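Local coordinates for protein nicotinamide riboside transporter PnuC (Neisseria mucosa ATCC 25996, PDB 4QTN) that transports nicotinamide riboside, a form of vitamin B3, across the bacterial inner membrane as a homotrimer of helical membrane subunits, at residues V187-T192 against L212-Y217; C53-G58 against L218-Y223; L112-E117 against V232-G237. One frame throughout, in Å; residues are numbered along the deposited sequence.

Interaction 1: V187-T192 against L212-Y217; sequences VVNILT and LMYVMY. With NNR (Nicotinamide riboside), chain I.
Asn189 holds CG anti to its carbonyl carbon (chi1 -67°), which sends its amide off helix 181-198 toward Tyr214 and Tyr217, while Thr192 turns CG2 anti to the backbone N and lays that methyl on the Tyr214 ring. The geometry is that of a CH-pi contact: Thr192 CG2 stands 3.4 Å from the Tyr214 centroid, 8° off the ring normal. The other branch of the threonine is consistent with this pose: Thr192 OG1 donates to Val188 O at 2.8 Å, an oxygen that also accepts from Thr192 N. On the opposite face of the Tyr214 ring lies CD2 of Tyr217, offset toward the rim. Asn189 ND2 comes to the edge of Tyr214, 3.6 Å from CE1. The amide spends its polar atoms on the substrate: Asn189 OD1 accepts from nicotinamide riboside N7 at 3.0 Å and Asn189 ND2 donates to O7 of the ligand at 3.2 Å, so two bonds recognise both ends of the carboxamide. Tyr217, also a binding-site residue, has its hydroxyl hydrogen-bonded to Gly50 O. The segments run nearly antiparallel (155°) with axes 8.9 Å apart. Around them, Val188 and Leu191 face helix 158-175, Thr192 and Tyr214 touch Glu87 of helix 85-107, Met216 meets helix 17-34, and Ile190 packs on Val215 of a neighbouring subunit.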
loop_
_atom_site.group_PDB
_atom_site.type_symbol
_atom_site.label_atom_id
_atom_site.label_comp_id
_atom_site.label_asym_id
_atom_site.label_seq_id
_atom_site.Cartn_x
_atom_site.Cartn_y
_atom_site.Cartn_z
ATOM N N VAL C 187 -0.098 8.176 -8.229
ATOM C CA VAL C 187 -0.367 9.357 -7.430
ATOM C C VAL C 187 -1.845 9.815 -7.496
ATOM O O VAL C 187 -2.422 10.149 -6.472
ATOM C CB VAL C 187 0.591 10.488 -7.793
ATOM C CG1 VAL C 187 0.779 11.447 -6.627
ATOM C CG2 VAL C 187 1.923 9.890 -8.178
ATOM N N VAL C 188 -2.472 9.792 -8.676
ATOM C CA VAL C 188 -3.906 10.145 -8.724
ATOM C C VAL C 188 -4.773 9.161 -7.984
ATOM O O VAL C 188 -5.839 9.519 -7.531
ATOM C CB VAL C 188 -4.492 10.380 -10.148
ATOM C CG1 VAL C 188 -3.407 10.724 -11.148
ATOM C CG2 VAL C 188 -5.332 9.190 -10.597
ATOM N N ASN C 189 -4.319 7.926 -7.834
ATOM C CA ASN C 189 -5.143 6.939 -7.113
ATOM C C ASN C 189 -5.039 7.021 -5.572
ATOM O O ASN C 189 -6.056 7.025 -4.882
ATOM C CB ASN C 189 -4.956 5.503 -7.662
ATOM C CG ASN C 189 -5.508 5.340 -9.094
ATOM O OD1 ASN C 189 -5.117 4.415 -9.827
ATOM N ND2 ASN C 189 -6.393 6.265 -9.507
ATOM N N ILE C 190 -3.824 7.169 -5.047
ATOM C CA ILE C 190 -3.663 7.469 -3.628
ATOM C C ILE C 190 -4.339 8.793 -3.247
ATOM O O ILE C 190 -4.759 8.968 -2.122
ATOM C CB ILE C 190 -2.197 7.531 -3.225
ATOM C CG1 ILE C 190 -1.550 6.157 -3.355
ATOM C CG2 ILE C 190 -2.060 8.054 -1.809
ATOM C CD1 ILE C 190 -0.053 6.158 -3.100
ATOM N N LEU C 191 -4.464 9.714 -4.191
ATOM C CA LEU C 191 -5.129 10.990 -3.889
ATOM C C LEU C 191 -6.646 10.895 -3.852
ATOM O O LEU C 191 -7.261 11.265 -2.860
ATOM C CB LEU C 191 -4.652 12.105 -4.812
ATOM C CG LEU C 191 -3.199 12.471 -4.509
ATOM C CD1 LEU C 191 -2.745 13.671 -5.313
ATOM C CD2 LEU C 191 -3.010 12.702 -3.012
ATOM N N THR C 192 -7.244 10.352 -4.912
ATOM C CA THR C 192 -8.703 10.170 -4.962
ATOM C C THR C 192 -9.281 9.245 -3.853
ATOM O O THR C 192 -10.445 9.400 -3.470
ATOM C CB THR C 192 -9.171 9.667 -6.328
ATOM O OG1 THR C 192 -8.532 10.422 -7.346
ATOM C CG2 THR C 192 -10.659 9.833 -6.468
ATOM N N LEU C 212 -14.258 2.082 -2.957
ATOM C CA LEU C 212 -13.679 0.762 -3.184
ATOM C C LEU C 212 -13.062 0.670 -4.562
ATOM O O LEU C 212 -11.984 0.100 -4.728
ATOM C CB LEU C 212 -14.700 -0.357 -2.978
ATOM C CG LEU C 212 -14.462 -1.248 -1.751
ATOM C CD1 LEU C 212 -15.223 -2.545 -1.903
ATOM C CD2 LEU C 212 -12.988 -1.544 -1.522
HETATM N N MSE C 213 -13.734 1.260 -5.547
HETATM C CA MSE C 213 -13.210 1.293 -6.897
HETATM C C MSE C 213 -11.806 1.868 -6.933
HETATM O O MSE C 213 -10.918 1.283 -7.551
HETATM C CB MSE C 213 -14.112 2.086 -7.805
HETATM C CG MSE C 213 -13.476 2.112 -9.174
HETATM SE SE MSE C 213 -14.526 3.271 -10.326
HETATM C CE MSE C 213 -13.970 4.983 -9.539
ATOM N N TYR C 214 -11.588 3.006 -6.269
ATOM C CA TYR C 214 -10.260 3.632 -6.266
ATOM C C TYR C 214 -9.180 2.850 -5.553
ATOM O O TYR C 214 -8.003 3.034 -5.847
ATOM C CB TYR C 214 -10.305 5.080 -5.780
ATOM C CG TYR C 214 -10.568 6.005 -6.898
ATOM C CD1 TYR C 214 -9.532 6.479 -7.681
ATOM C CD2 TYR C 214 -11.868 6.313 -7.268
ATOM C CE1 TYR C 214 -9.776 7.279 -8.779
ATOM C CE2 TYR C 214 -12.130 7.121 -8.359
ATOM C CZ TYR C 214 -11.081 7.597 -9.118
ATOM O OH TYR C 214 -11.330 8.396 -10.211
ATOM N N VAL C 215 -9.559 1.961 -4.636
ATOM C CA VAL C 215 -8.579 1.035 -4.079
ATOM C C VAL C 215 -8.176 0.007 -5.131
ATOM O O VAL C 215 -6.996 -0.252 -5.320
ATOM C CB VAL C 215 -9.055 0.364 -2.778
ATOM C CG1 VAL C 215 -8.030 -0.656 -2.276
ATOM C CG2 VAL C 215 -9.290 1.417 -1.723
HETATM N N MSE C 216 -9.154 -0.520 -5.868
HETATM C CA MSE C 216 -8.866 -1.494 -6.933
HETATM C C MSE C 216 -8.087 -0.831 -8.042
HETATM O O MSE C 216 -7.219 -1.448 -8.651
HETATM C CB MSE C 216 -10.146 -2.123 -7.450
HETATM C CG MSE C 216 -10.990 -2.609 -6.277
HETATM SE SE MSE C 216 -12.734 -3.278 -6.926
HETATM C CE MSE C 216 -13.330 -4.147 -5.264
ATOM N N TYR C 217 -8.381 0.441 -8.293
ATOM C CA TYR C 217 -7.593 1.250 -9.219
ATOM C C TYR C 217 -6.116 1.288 -8.850
ATOM O O TYR C 217 -5.263 1.177 -9.723
ATOM C CB TYR C 217 -8.129 2.678 -9.284
ATOM C CG TYR C 217 -9.210 2.872 -10.298
ATOM C CD1 TYR C 217 -9.910 1.776 -10.814
ATOM C CD2 TYR C 217 -9.572 4.161 -10.732
ATOM C CE1 TYR C 217 -10.925 1.948 -11.742
ATOM C CE2 TYR C 217 -10.594 4.346 -11.661
ATOM C CZ TYR C 217 -11.266 3.232 -12.166
ATOM O OH TYR C 217 -12.274 3.393 -13.091
HETATM O O2R NNR I . -9.229 6.026 -19.552
HETATM C C2R NNR I . -9.288 6.174 -18.028
HETATM C C3R NNR I . -10.556 6.937 -17.626
HETATM O O3R NNR I . -10.919 7.768 -18.635
HETATM C C4R NNR I . -10.157 7.764 -16.422
HETATM C C5R NNR I . -10.480 7.034 -15.053
HETATM O O5R NNR I . -9.740 7.705 -13.979
HETATM O O4R NNR I . -8.874 7.960 -16.547
HETATM C C1R NNR I . -8.289 6.866 -17.569
HETATM N N1 NNR I . -7.300 6.016 -16.879
HETATM C C2 NNR I . -7.223 5.988 -15.479
HETATM C C6 NNR I . -6.441 5.233 -17.614
HETATM C C5 NNR I . -5.502 4.406 -16.950
HETATM C C4 NNR I . -5.424 4.397 -15.574
HETATM C C3 NNR I . -6.276 5.160 -14.835
HETATM C C7 NNR I . -6.186 5.090 -13.320
HETATM O O7 NNR I . -6.573 5.996 -12.643
HETATM N N7 NNR I . -5.643 3.913 -12.697
#

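Interaction 2: C53-G58 against L218-Y223; sequences CVVFVG and LCNSVY. With NNR (Nicotinamide riboside), chain I.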
loop_
_atom_site.group_PDB
_atom_site.type_symbol
_atom_site.label_atom_id
_atom_site.label_comp_id
_atom_site.label_asym_id
_atom_site.label_seq_id
_atom_site.Cartn_x
_atom_site.Cartn_y
_atom_site.Cartn_z
ATOM N N CYS C 53 -12.501 -0.519 -17.423
ATOM C CA CYS C 53 -11.767 0.491 -18.189
ATOM C C CYS C 53 -10.277 0.401 -17.905
ATOM O O CYS C 53 -9.491 0.107 -18.799
ATOM C CB CYS C 53 -12.270 1.899 -17.929
ATOM S SG CYS C 53 -11.371 3.168 -18.883
ATOM N N VAL C 54 -9.895 0.605 -16.653
ATOM C CA VAL C 54 -8.476 0.663 -16.295
ATOM C C VAL C 54 -7.726 -0.675 -16.411
ATOM O O VAL C 54 -6.548 -0.698 -16.748
ATOM C CB VAL C 54 -8.258 1.260 -14.907
ATOM C CG1 VAL C 54 -8.818 2.685 -14.860
ATOM C CG2 VAL C 54 -8.890 0.366 -13.846
ATOM N N VAL C 55 -8.399 -1.781 -16.155
ATOM C CA VAL C 55 -7.746 -3.075 -16.342
ATOM C C VAL C 55 -7.387 -3.264 -17.826
ATOM O O VAL C 55 -6.296 -3.721 -18.155
ATOM C CB VAL C 55 -8.596 -4.243 -15.761
ATOM C CG1 VAL C 55 -8.267 -5.575 -16.428
ATOM C CG2 VAL C 55 -8.401 -4.329 -14.254
ATOM N N PHE C 56 -8.277 -2.808 -18.709
ATOM C CA PHE C 56 -8.041 -2.851 -20.163
ATOM C C PHE C 56 -6.922 -1.901 -20.643
ATOM O O PHE C 56 -6.150 -2.260 -21.546
ATOM C CB PHE C 56 -9.335 -2.572 -20.929
ATOM C CG PHE C 56 -10.252 -3.744 -21.007
ATOM C CD1 PHE C 56 -10.636 -4.418 -19.867
ATOM C CD2 PHE C 56 -10.738 -4.177 -22.225
ATOM C CE1 PHE C 56 -11.494 -5.508 -19.937
ATOM C CE2 PHE C 56 -11.592 -5.266 -22.306
ATOM C CZ PHE C 56 -11.971 -5.931 -21.157
ATOM N N VAL C 57 -6.844 -0.692 -20.060
ATOM C CA VAL C 57 -5.690 0.206 -20.307
ATOM C C VAL C 57 -4.369 -0.480 -19.899
ATOM O O VAL C 57 -3.394 -0.484 -20.658
ATOM C CB VAL C 57 -5.837 1.577 -19.586
ATOM C CG1 VAL C 57 -4.514 2.324 -19.567
ATOM C CG2 VAL C 57 -6.891 2.417 -20.262
ATOM N N GLY C 58 -4.367 -1.101 -18.725
ATOM C CA GLY C 58 -3.190 -1.805 -18.238
ATOM C C GLY C 58 -2.757 -2.865 -19.212
ATOM O O GLY C 58 -1.567 -3.060 -19.438
ATOM N N LEU C 218 -5.825 1.480 -7.561
ATOM C CA LEU C 218 -4.458 1.621 -7.078
ATOM C C LEU C 218 -3.659 0.346 -7.329
ATOM O O LEU C 218 -2.527 0.392 -7.846
ATOM C CB LEU C 218 -4.455 1.959 -5.577
ATOM C CG LEU C 218 -3.255 2.607 -4.832
ATOM C CD1 LEU C 218 -3.097 1.948 -3.466
ATOM C CD2 LEU C 218 -1.912 2.621 -5.587
ATOM N N CYS C 219 -4.240 -0.792 -6.971
ATOM C CA CYS C 219 -3.609 -2.064 -7.252
ATOM C C CYS C 219 -3.279 -2.168 -8.737
ATOM O O CYS C 219 -2.103 -2.293 -9.120
ATOM C CB CYS C 219 -4.515 -3.205 -6.838
ATOM S SG CYS C 219 -4.918 -3.200 -5.087
ATOM N N ASN C 220 -4.318 -2.074 -9.568
ATOM C CA ASN C 220 -4.185 -2.198 -11.011
ATOM C C ASN C 220 -3.167 -1.225 -11.603
ATOM O O ASN C 220 -2.458 -1.562 -12.547
ATOM C CB ASN C 220 -5.553 -2.029 -11.669
ATOM C CG ASN C 220 -5.465 -1.750 -13.162
ATOM O OD1 ASN C 220 -5.291 -2.680 -13.978
ATOM N ND2 ASN C 220 -5.611 -0.451 -13.545
ATOM N N SER C 221 -3.095 -0.018 -11.050
ATOM C CA SER C 221 -2.146 0.964 -11.554
ATOM C C SER C 221 -0.691 0.550 -11.279
ATOM O O SER C 221 0.211 0.974 -11.998
ATOM C CB SER C 221 -2.453 2.381 -11.030
ATOM O OG SER C 221 -1.995 2.559 -9.702
ATOM N N VAL C 222 -0.467 -0.318 -10.279
ATOM C CA VAL C 222 0.853 -0.936 -10.146
ATOM C C VAL C 222 1.026 -2.015 -11.187
ATOM O O VAL C 222 2.071 -2.093 -11.828
ATOM C CB VAL C 222 1.150 -1.496 -8.744
ATOM C CG1 VAL C 222 2.232 -2.560 -8.831
ATOM C CG2 VAL C 222 1.619 -0.391 -7.825
ATOM N N TYR C 223 -0.011 -2.819 -11.406
ATOM C CA TYR C 223 0.017 -3.770 -12.535
ATOM C C TYR C 223 0.311 -3.081 -13.872
ATOM O O TYR C 223 1.162 -3.539 -14.633
ATOM C CB TYR C 223 -1.282 -4.536 -12.659
ATOM C CG TYR C 223 -1.165 -5.671 -13.621
ATOM C CD1 TYR C 223 -0.289 -6.730 -13.356
ATOM C CD2 TYR C 223 -1.885 -5.681 -14.830
ATOM C CE1 TYR C 223 -0.144 -7.783 -14.229
ATOM C CE2 TYR C 223 -1.752 -6.748 -15.727
ATOM C CZ TYR C 223 -0.875 -7.799 -15.406
ATOM O OH TYR C 223 -0.706 -8.862 -16.243
HETATM O O2R NNR I . -9.229 6.026 -19.552
HETATM C C2R NNR I . -9.288 6.174 -18.028
HETATM C C3R NNR I . -10.556 6.937 -17.626
HETATM O O3R NNR I . -10.919 7.768 -18.635
HETATM C C4R NNR I . -10.157 7.764 -16.422
HETATM C C5R NNR I . -10.480 7.034 -15.053
HETATM O O5R NNR I . -9.740 7.705 -13.979
HETATM O O4R NNR I . -8.874 7.960 -16.547
HETATM C C1R NNR I . -8.289 6.866 -17.569
HETATM N N1 NNR I . -7.300 6.016 -16.879
HETATM C C2 NNR I . -7.223 5.988 -15.479
HETATM C C6 NNR I . -6.441 5.233 -17.614
HETATM C C5 NNR I . -5.502 4.406 -16.950
HETATM C C4 NNR I . -5.424 4.397 -15.574
HETATM C C3 NNR I . -6.276 5.160 -14.835
HETATM C C7 NNR I . -6.186 5.090 -13.320
HETATM O O7 NNR I . -6.573 5.996 -12.643
HETATM N N7 NNR I . -5.643 3.913 -12.697
#
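Beside the nicotinamide riboside pocket, Val54 on helix 41-59 meets Asn220 on helix 208-234; Val54 and Ser221 line the pocket, and Asn220 is packed behind. The two branches of Val54 divide the work. Val54 CG1, anti to the carbonyl carbon, reaches the pyridinium ring, 3.5 Å from ligand C3, whereas Val54 CG2 touches Asn220 ND2 at 3.4 Å. Asn220 extends toward helix 41-59 with CG anti to its backbone N (chi1 164°), and its amide is laid against the backbone there. Asn220 ND2 donates to Val54 O in a bond that is long at 3.3 Å, bent at 144° and therefore weak. Val54 O is at the same time the helical acceptor of Gly58 N, so the asparagine adds a second donor to a carbonyl already engaged. The amide's oxygen lies over Val55: Asn220 OD1 is 3.4 Å from Val55 CA and 3.5 Å from Val55 CG2.

This is a pairing of two transmembrane helices far apart in sequence, in which polar side chains of one helix repeatedly address carbonyls of the other: Val57 O accepts from Trp228 NE1 and Gly58 O from Asn227 ND2. The ligand-facing side of residues 53-58 is mostly apolar. Val57 CG1 approaches ligand C5 to 3.5 Å, and Cys53 SG sits beside the ribose hydroxyl O2R. From the other helix Ser221 presents CB, 3.9 Å from the ligand N7, and its OG donates to Leu218 O in its own helix. Trp182 of helix 181-198 touches both Val57 and Ser221.

Interaction 3: L112-E117 against V232-G237; sequences LGETAE and VKRHSG. With BOG (octyl beta-D-glucopyranoside), chain J.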
loop_
_atom_site.group_PDB
_atom_site.type_symbol
_atom_site.label_atom_id
_atom_site.label_comp_id
_atom_site.label_asym_id
_atom_site.label_seq_id
_atom_site.Cartn_x
_atom_site.Cartn_y
_atom_site.Cartn_z
ATOM N N LEU C 112 -0.177 -7.239 -32.531
ATOM C CA LEU C 112 -0.693 -8.555 -32.124
ATOM C C LEU C 112 -0.431 -9.003 -30.656
ATOM O O LEU C 112 -1.374 -9.098 -29.856
ATOM C CB LEU C 112 -0.297 -9.641 -33.125
ATOM C CG LEU C 112 -1.468 -10.300 -33.876
ATOM C CD1 LEU C 112 -2.699 -9.389 -33.993
ATOM C CD2 LEU C 112 -1.021 -10.819 -35.232
ATOM N N GLY C 113 0.824 -9.271 -30.307
ATOM C CA GLY C 113 1.134 -9.751 -28.955
ATOM C C GLY C 113 1.179 -11.256 -28.932
ATOM O O GLY C 113 0.457 -11.909 -29.679
ATOM N N GLU C 114 2.012 -11.813 -28.052
ATOM C CA GLU C 114 2.649 -13.123 -28.305
ATOM C C GLU C 114 1.736 -14.317 -28.578
ATOM O O GLU C 114 2.115 -15.210 -29.314
ATOM C CB GLU C 114 3.685 -13.461 -27.230
ATOM C CG GLU C 114 5.128 -13.360 -27.722
ATOM C CD GLU C 114 6.135 -13.348 -26.590
ATOM O OE1 GLU C 114 6.347 -12.267 -25.996
ATOM O OE2 GLU C 114 6.722 -14.413 -26.306
ATOM N N THR C 115 0.546 -14.325 -27.977
ATOM C CA THR C 115 -0.487 -15.338 -28.276
ATOM C C THR C 115 -1.177 -15.030 -29.604
ATOM O O THR C 115 -1.669 -15.933 -30.299
ATOM C CB THR C 115 -1.571 -15.388 -27.169
ATOM O OG1 THR C 115 -1.964 -14.048 -26.809
ATOM C CG2 THR C 115 -1.051 -16.128 -25.922
ATOM N N ALA C 116 -1.215 -13.748 -29.945
ATOM C CA ALA C 116 -1.999 -13.265 -31.073
ATOM C C ALA C 116 -3.487 -13.602 -30.927
ATOM O O ALA C 116 -4.125 -13.940 -31.887
ATOM C CB ALA C 116 -1.439 -13.804 -32.395
ATOM N N GLU C 117 -4.018 -13.516 -29.708
ATOM C CA GLU C 117 -5.457 -13.728 -29.471
ATOM C C GLU C 117 -6.180 -12.392 -29.307
ATOM O O GLU C 117 -7.405 -12.352 -29.103
ATOM C CB GLU C 117 -5.691 -14.562 -28.214
ATOM C CG GLU C 117 -5.196 -15.989 -28.261
ATOM C CD GLU C 117 -5.475 -16.734 -26.958
ATOM O OE1 GLU C 117 -5.705 -16.066 -25.918
ATOM O OE2 GLU C 117 -5.463 -17.987 -26.971
ATOM N N VAL C 232 6.401 -1.931 -23.571
ATOM C CA VAL C 232 7.396 -1.034 -24.158
ATOM C C VAL C 232 8.579 -1.809 -24.739
ATOM O O VAL C 232 9.128 -1.415 -25.745
ATOM C CB VAL C 232 7.895 0.031 -23.134
ATOM C CG1 VAL C 232 9.319 0.462 -23.440
ATOM C CG2 VAL C 232 6.966 1.236 -23.122
ATOM N N LYS C 233 8.962 -2.914 -24.099
ATOM C CA LYS C 233 10.005 -3.762 -24.646
ATOM C C LYS C 233 9.555 -4.489 -25.892
ATOM O O LYS C 233 10.298 -4.574 -26.841
ATOM C CB LYS C 233 10.517 -4.759 -23.616
ATOM C CG LYS C 233 11.801 -4.331 -22.921
ATOM C CD LYS C 233 12.150 -5.258 -21.754
ATOM C CE LYS C 233 12.601 -4.475 -20.517
ATOM N NZ LYS C 233 11.752 -4.772 -19.318
ATOM N N ARG C 234 8.332 -5.006 -25.902
ATOM C CA ARG C 234 7.863 -5.768 -27.065
ATOM C C ARG C 234 8.016 -4.948 -28.349
ATOM O O ARG C 234 7.976 -5.500 -29.449
ATOM C CB ARG C 234 6.402 -6.265 -26.890
ATOM C CG ARG C 234 6.199 -7.358 -25.822
ATOM C CD ARG C 234 5.010 -8.269 -26.149
ATOM N NE ARG C 234 5.366 -9.222 -27.210
ATOM C CZ ARG C 234 4.962 -9.127 -28.476
ATOM N NH1 ARG C 234 4.132 -8.148 -28.836
ATOM N NH2 ARG C 234 5.376 -10.019 -29.383
ATOM N N HIS C 235 8.251 -3.643 -28.203
ATOM C CA HIS C 235 8.288 -2.743 -29.360
ATOM C C HIS C 235 9.408 -1.695 -29.308
ATOM O O HIS C 235 9.151 -0.496 -29.149
ATOM C CB HIS C 235 6.928 -2.117 -29.531
ATOM C CG HIS C 235 5.818 -3.093 -29.337
ATOM N ND1 HIS C 235 4.517 -2.716 -29.090
ATOM C CD2 HIS C 235 5.824 -4.447 -29.330
ATOM C CE1 HIS C 235 3.768 -3.798 -28.959
ATOM N NE2 HIS C 235 4.540 -4.861 -29.095
ATOM N N SER C 236 10.651 -2.167 -29.463
ATOM C CA SER C 236 11.836 -1.383 -29.115
ATOM C C SER C 236 13.135 -2.029 -29.589
ATOM O O SER C 236 13.135 -3.040 -30.311
ATOM C CB SER C 236 11.914 -1.173 -27.596
ATOM O OG SER C 236 10.708 -0.653 -27.079
ATOM N N GLY C 237 14.240 -1.479 -29.086
ATOM C CA GLY C 237 15.576 -1.717 -29.616
ATOM C C GLY C 237 16.027 -3.144 -29.852
ATOM O O GLY C 237 16.634 -3.438 -30.881
HETATM C C1 BOG J . -9.103 -17.095 -20.924
HETATM O O1 BOG J . -9.440 -16.388 -19.782
HETATM C C2 BOG J . -7.872 -16.470 -21.564
HETATM O O2 BOG J . -8.133 -15.078 -21.986
HETATM C C3 BOG J . -7.448 -17.246 -22.760
HETATM O O3 BOG J . -6.278 -16.586 -23.341
HETATM C C4 BOG J . -7.129 -18.671 -22.439
HETATM O O4 BOG J . -6.949 -19.411 -23.661
HETATM C C5 BOG J . -8.178 -19.384 -21.554
HETATM O O5 BOG J . -8.866 -18.525 -20.534
HETATM C C6 BOG J . -7.476 -20.477 -20.830
HETATM O O6 BOG J . -8.388 -21.517 -20.493
HETATM C "C1'" BOG J . -10.572 -15.491 -19.929
HETATM C "C2'" BOG J . -10.473 -14.407 -18.807
HETATM C "C3'" BOG J . -11.681 -13.504 -18.844
HETATM C "C4'" BOG J . -11.622 -12.561 -17.602
HETATM C "C5'" BOG J . -12.814 -11.556 -17.621
HETATM C "C6'" BOG J . -12.708 -10.637 -18.864
HETATM C "C7'" BOG J . -14.078 -10.534 -19.580
HETATM C "C8'" BOG J . -14.841 -9.235 -19.143
#
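Arg234 NE donates to Glu114 OE1 across 3.4 Å, and this hydrogen bond, straight enough at 153° but long, is weak; it also forms part of a salt bridge between the two residues. The groups do not meet as a flat two-pronged pair: the carboxylate and guanidinium planes are 33° apart, OE1 is the oxygen that bonds NE, and the nearest neighbour of Arg234 NH2 across the contact is a carbon, Glu114 CG, at 3.7 Å. A bend at chi3 (76°) turns the end of the arginine so that one face of its guanidinium lies on the backbone between Gly113 and Glu114. Glu114 N is 4.0 Å above the guanidinium plane of Arg234, over its centre, and Arg234 NH1 comes to 3.4 Å from Gly113 CA. Gly113 has a positive phi, at which a CB would press on the carbonyl O of Leu112.

Gly113 opens a type I beta turn that ends at Ala116, within the loop between helices 85-107 and 128-147. Residues 232-237 belong to the C-terminal part of the chain. The contact therefore joins a loop to that part on what is inferred to be the cytoplasmic side, well away from the substrate pocket. Farther along the loop, Glu117 OE1 accepts from O3 of an octyl glucoside detergent molecule at 2.7 Å, and weakly from Gly14 N; Ala116 O accepts a hydrogen bond from Arg9 NH2, so the N-terminal region borders this loop too.

Arg234 also touches a crystal neighbour, so its pose may owe something to the lattice. Its NH1 forms a long, weak ion pair with Glu120. Both ion pairs of the arginine are long, so the attraction at this surface contact is probably loose and adjustable rather than a tight, directional bond.

Helix 208-234, with the residues that follow it in interaction 3, supplies one side of all three contacts. Interactions 1 and 2 are buried, touch each other and share the bound substrate: Tyr217 CE1 of the first lies 3.3 Å from Val54 CG2 of the second. Interaction 3 is at the surface, its centre about 18 Å from that of interaction 2 and about 28 Å from that of interaction 1. The chemistry follows this gradient. Interaction 1 joins its helices through an aromatic face, with an amide that hydrogen-bonds the ligand; interaction 2 relies on one weak amide-to-backbone bond among valines; interaction 3 uses opposite charges. Buried area falls in the same order, from 242 to 181 to 130 Å².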